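Local coordinates for ubiquitin-conjugating enzyme E2-21 kDa (Pichia angusta, PDB 5NL8), which probably catalyses the covalent attachment of ubiquitin to other proteins as an E2 conjugating enzyme required for peroxisome biogenesis, at residues K18-L21 with S26-H29; I80-F85 with V140-L145. All blocks are in the same frame, centred on the assembly; numbering follows the deposited sequence.

Contact 1: K18-L21 with S26-H29; sequences KKEL and SPIH
Ser26 turns its OG in between its own backbone N and carbonyl carbon (chi1 52°), which brings the hydroxyl to the carbonyl of Glu20 in the last turn of helix 6-21. The hydrogen bond from Ser26 OG to Glu20 O, at 2.5 Å, is unusually short and its exact length is doubtful. The Glu20 side chain, with its CG beside the backbone N, bends at chi2 (-74°) and comes round the same serine, placing OE1 3.2 Å from Ser26 CB. Ile28 packs against the aliphatic root of this glutamate: its CG2 branch lies 3.7 Å from Glu20 CB, and its CD1 also reaches that carbon. The same methyl CG2 is a looser neighbour of Leu21 CD2, at 4.4 Å. On the next residue the His29 imidazole meets the helix end by an edge, CE1 sitting 3.2 Å from Leu21 O near the ring plane. Its NE2 donates to the Glu23 carbonyl in the connecting turn, which helps fix the rotation of the ring. The contact thus joins the end of the N-terminal helix to the loop leading into strand 33-38. The hydroxyl hydrogen of Ser26 and the C-H of His29 CE1, both carrying partial positive charge, probably point at consecutive carbonyls at the C-terminal end of the helix, where the helix dipole would favour such groups.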
loop_
_atom_site.group_PDB
_atom_site.type_symbol
_atom_site.label_atom_id
_atom_site.label_comp_id
_atom_site.label_asym_id
_atom_site.label_seq_id
_atom_site.Cartn_x
_atom_site.Cartn_y
_atom_site.Cartn_z
ATOM N N LYS A 18 -4.199 12.647 -10.139
ATOM C CA LYS A 18 -3.495 13.907 -9.877
ATOM C C LYS A 18 -4.445 15.081 -9.666
ATOM O O LYS A 18 -4.214 15.925 -8.798
ATOM C CB LYS A 18 -2.540 14.248 -11.025
ATOM C CG LYS A 18 -1.299 13.387 -11.109
ATOM C CD LYS A 18 -0.393 13.863 -12.239
ATOM C CE LYS A 18 0.262 15.197 -11.907
ATOM N NZ LYS A 18 1.195 15.645 -12.981
ATOM N N LYS A 19 -5.497 15.141 -10.475
ATOM C CA LYS A 19 -6.485 16.212 -10.373
ATOM C C LYS A 19 -7.167 16.199 -9.010
ATOM O O LYS A 19 -7.295 17.236 -8.356
ATOM C CB LYS A 19 -7.526 16.083 -11.491
ATOM C CG LYS A 19 -8.933 16.548 -11.119
ATOM C CD LYS A 19 -9.046 18.066 -11.044
ATOM C CE LYS A 19 -10.482 18.493 -10.766
ATOM N NZ LYS A 19 -10.573 19.480 -9.654
ATOM N N GLU A 20 -7.597 15.016 -8.589
ATOM C CA GLU A 20 -8.284 14.857 -7.318
ATOM C C GLU A 20 -7.350 15.139 -6.150
ATOM O O GLU A 20 -7.782 15.624 -5.106
ATOM C CB GLU A 20 -8.866 13.448 -7.201
ATOM C CG GLU A 20 -9.804 13.071 -8.339
ATOM C CD GLU A 20 -11.155 13.756 -8.240
ATOM O OE1 GLU A 20 -11.736 13.773 -7.133
ATOM O OE2 GLU A 20 -11.635 14.282 -9.268
ATOM N N LEU A 21 -6.067 14.845 -6.330
ATOM C CA LEU A 21 -5.099 15.010 -5.248
ATOM C C LEU A 21 -4.755 16.470 -4.921
ATOM O O LEU A 21 -4.697 16.844 -3.755
ATOM C CB LEU A 21 -3.815 14.246 -5.572
ATOM C CG LEU A 21 -3.822 12.752 -5.238
ATOM C CD1 LEU A 21 -2.515 12.107 -5.673
ATOM C CD2 LEU A 21 -4.071 12.526 -3.751
ATOM N N SER A 26 -11.550 16.929 -2.395
ATOM C CA SER A 26 -12.185 15.918 -3.240
ATOM C C SER A 26 -12.341 14.674 -2.383
ATOM O O SER A 26 -11.577 14.492 -1.442
ATOM C CB SER A 26 -11.368 15.596 -4.490
ATOM O OG SER A 26 -10.038 15.273 -4.121
ATOM N N PRO A 27 -13.328 13.818 -2.692
ATOM C CA PRO A 27 -13.540 12.667 -1.803
ATOM C C PRO A 27 -12.300 11.779 -1.630
ATOM O O PRO A 27 -12.153 11.138 -0.582
ATOM C CB PRO A 27 -14.668 11.903 -2.497
ATOM C CG PRO A 27 -15.393 12.942 -3.284
ATOM C CD PRO A 27 -14.322 13.867 -3.780
ATOM N N ILE A 28 -11.414 11.774 -2.626
ATOM C CA ILE A 28 -10.249 10.889 -2.638
ATOM C C ILE A 28 -9.374 10.989 -1.377
ATOM O O ILE A 28 -8.680 10.036 -1.024
ATOM C CB ILE A 28 -9.355 11.154 -3.881
ATOM C CG1 ILE A 28 -8.462 9.940 -4.163
ATOM C CG2 ILE A 28 -8.512 12.417 -3.700
ATOM C CD1 ILE A 28 -7.612 10.070 -5.404
ATOM N N HIS A 29 -9.426 12.126 -0.688
ATOM C CA HIS A 29 -8.588 12.331 0.493
ATOM C C HIS A 29 -8.991 11.442 1.667
ATOM O O HIS A 29 -8.181 11.182 2.564
ATOM C CB HIS A 29 -8.618 13.797 0.923
ATOM C CG HIS A 29 -7.840 14.700 0.024
ATOM N ND1 HIS A 29 -6.964 14.226 -0.932
ATOM C CD2 HIS A 29 -7.796 16.048 -0.064
ATOM C CE1 HIS A 29 -6.421 15.243 -1.569
ATOM N NE2 HIS A 29 -6.908 16.364 -1.063
#

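Contact 2: I80-F85 with V140-L145; sequences IKFVVF and VAIVVL
Ile142 and Ile80 cross obliquely, methyl against methyl, where the central helix of the ubiquitin-conjugating (UBC) fold, 135-147, packs on the four-stranded antiparallel sheet, here at one of its edge strands, 79-82. Both isoleucines send their CB toward the opposite segment, and the two CA atoms, Ile80 CA and Ile142 CA, stand 9.1 Å apart, a separation bridged by their side chains. Ile142 is the shared element and provides about half of the 142 Å² buried here. Its two branches go to different partners. The longer one, CG1 lying beside the backbone N, ends in a CD1 that faces both methyls of Ile80, with Ile80 CG2 3.7 Å from Ile142 CD1. The shorter branch serves the aromatic neighbour: Ile142 CG2 is 4.0 Å from Phe82 CZ, the far corner of the ring. Phe82 and Ile142 run past each other in opposite directions, and CG2 comes to CZ obliquely. The interface is wholly apolar, and the surroundings continue it. Ile142 also touches Ile50 on strand 45-51, Ile80 rests on Ile67 of strand 62-68, and Phe82 packs on Leu65, Met108 and Ile120, which continue the apolar packing between helix and sheet. The two delta methyls come closer than is usual for two carbons: Ile142, whose chi2 of 137° is off a staggered value, brings its CD1 to within 3.4 Å of Ile80 CD1.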
loop_
_atom_site.group_PDB
_atom_site.type_symbol
_atom_site.label_atom_id
_atom_site.label_comp_id
_atom_site.label_asym_id
_atom_site.label_seq_id
_atom_site.Cartn_x
_atom_site.Cartn_y
_atom_site.Cartn_z
ATOM N N ILE A 80 1.064 -5.716 -7.084
ATOM C CA ILE A 80 1.369 -4.650 -6.143
ATOM C C ILE A 80 2.090 -5.186 -4.915
ATOM O O ILE A 80 1.760 -6.260 -4.411
ATOM C CB ILE A 80 0.079 -3.906 -5.731
ATOM C CG1 ILE A 80 -0.600 -3.335 -6.978
ATOM C CG2 ILE A 80 0.376 -2.809 -4.726
ATOM C CD1 ILE A 80 -1.858 -2.550 -6.717
ATOM N N LYS A 81 3.093 -4.446 -4.448
ATOM C CA LYS A 81 3.802 -4.833 -3.235
ATOM C C LYS A 81 4.094 -3.629 -2.346
ATOM O O LYS A 81 4.221 -2.506 -2.831
ATOM C CB LYS A 81 5.113 -5.554 -3.577
ATOM C CG LYS A 81 6.210 -4.643 -4.125
ATOM C CD LYS A 81 7.535 -5.384 -4.282
ATOM C CE LYS A 81 8.649 -4.439 -4.720
ATOM N NZ LYS A 81 9.942 -5.146 -4.942
ATOM N N PHE A 82 4.191 -3.871 -1.040
ATOM C CA PHE A 82 4.668 -2.856 -0.107
ATOM C C PHE A 82 6.184 -2.716 -0.196
ATOM O O PHE A 82 6.898 -3.700 -0.404
ATOM C CB PHE A 82 4.264 -3.199 1.330
ATOM C CG PHE A 82 2.823 -2.929 1.635
ATOM C CD1 PHE A 82 1.852 -3.882 1.368
ATOM C CD2 PHE A 82 2.435 -1.719 2.186
ATOM C CE1 PHE A 82 0.518 -3.630 1.645
ATOM C CE2 PHE A 82 1.104 -1.460 2.461
ATOM C CZ PHE A 82 0.144 -2.417 2.192
ATOM N N VAL A 83 6.671 -1.491 -0.040
ATOM C CA VAL A 83 8.108 -1.240 0.012
ATOM C C VAL A 83 8.643 -1.559 1.407
ATOM O O VAL A 83 8.359 -0.850 2.371
ATOM C CB VAL A 83 8.445 0.218 -0.346
ATOM C CG1 VAL A 83 9.937 0.475 -0.175
ATOM C CG2 VAL A 83 7.997 0.537 -1.770
ATOM N N VAL A 84 9.412 -2.639 1.495
ATOM C CA VAL A 84 9.962 -3.120 2.758
ATOM C C VAL A 84 11.492 -3.101 2.720
ATOM O O VAL A 84 12.099 -3.652 1.805
ATOM C CB VAL A 84 9.471 -4.554 3.065
ATOM C CG1 VAL A 84 10.151 -5.105 4.307
ATOM C CG2 VAL A 84 7.947 -4.573 3.222
ATOM N N PHE A 85 12.110 -2.457 3.706
ATOM C CA PHE A 85 13.570 -2.392 3.787
ATOM C C PHE A 85 14.100 -3.277 4.912
ATOM O O PHE A 85 13.361 -3.648 5.820
ATOM C CB PHE A 85 14.045 -0.952 4.009
ATOM C CG PHE A 85 13.791 -0.031 2.843
ATOM C CD1 PHE A 85 13.706 -0.526 1.553
ATOM C CD2 PHE A 85 13.642 1.333 3.046
ATOM C CE1 PHE A 85 13.472 0.326 0.481
ATOM C CE2 PHE A 85 13.409 2.191 1.983
ATOM C CZ PHE A 85 13.323 1.687 0.699
ATOM N N VAL A 140 -7.385 2.037 -3.518
ATOM C CA VAL A 140 -8.481 2.025 -2.555
ATOM C C VAL A 140 -8.709 0.615 -2.007
ATOM O O VAL A 140 -8.911 0.433 -0.808
ATOM C CB VAL A 140 -9.784 2.562 -3.187
ATOM C CG1 VAL A 140 -10.975 2.306 -2.279
ATOM C CG2 VAL A 140 -9.649 4.048 -3.494
ATOM N N ALA A 141 -8.641 -0.378 -2.890
ATOM C CA ALA A 141 -8.793 -1.777 -2.504
ATOM C C ALA A 141 -7.737 -2.208 -1.490
ATOM O O ALA A 141 -8.026 -2.972 -0.568
ATOM C CB ALA A 141 -8.731 -2.671 -3.729
ATOM N N ILE A 142 -6.510 -1.727 -1.659
ATOM C CA ILE A 142 -5.450 -2.085 -0.710
ATOM C C ILE A 142 -5.638 -1.398 0.648
ATOM O O ILE A 142 -5.430 -2.016 1.712
ATOM C CB ILE A 142 -4.066 -1.750 -1.279
ATOM C CG1 ILE A 142 -3.652 -2.831 -2.270
ATOM C CG2 ILE A 142 -3.023 -1.653 -0.177
ATOM C CD1 ILE A 142 -3.029 -2.278 -3.499
ATOM N N VAL A 143 -6.042 -0.129 0.614
ATOM C CA VAL A 143 -6.372 0.575 1.852
ATOM C C VAL A 143 -7.493 -0.162 2.597
ATOM O O VAL A 143 -7.461 -0.293 3.821
ATOM C CB VAL A 143 -6.789 2.038 1.587
ATOM C CG1 VAL A 143 -7.233 2.709 2.878
ATOM C CG2 VAL A 143 -5.644 2.808 0.953
ATOM N N VAL A 144 -8.475 -0.654 1.847
ATOM C CA VAL A 144 -9.537 -1.479 2.411
ATOM C C VAL A 144 -8.954 -2.741 3.041
ATOM O O VAL A 144 -9.315 -3.114 4.159
ATOM C CB VAL A 144 -10.576 -1.882 1.343
ATOM C CG1 VAL A 144 -11.515 -2.961 1.882
ATOM C CG2 VAL A 144 -11.360 -0.665 0.865
ATOM N N LEU A 145 -8.044 -3.388 2.314
ATOM C CA LEU A 145 -7.405 -4.615 2.779
ATOM C C LEU A 145 -6.718 -4.423 4.126
ATOM O O LEU A 145 -6.711 -5.331 4.961
ATOM C CB LEU A 145 -6.390 -5.118 1.751
ATOM C CG LEU A 145 -5.629 -6.386 2.144
ATOM C CD1 LEU A 145 -6.592 -7.558 2.314
ATOM C CD2 LEU A 145 -4.553 -6.713 1.122
#

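Overall arrangement
The two contacts sit at different depths of one UBC domain and follow each other along the chain, contact 1 closing before contact 2 opens. The centre of contact 2 is about 2 Å from the centre of the chain, in the core between helix and sheet; that of contact 1 is about 17 Å from it, at the partly buried turn that links the first helix to the first strand. Their centres are about 19 Å apart and their nearest atoms about 6 Å, without touching. Contact 2 is also near the catalytic region: the Phe82 side chain is about 10 Å from that of Cys121, the predicted thioester-forming cysteine, whereas contact 1 lies away from it.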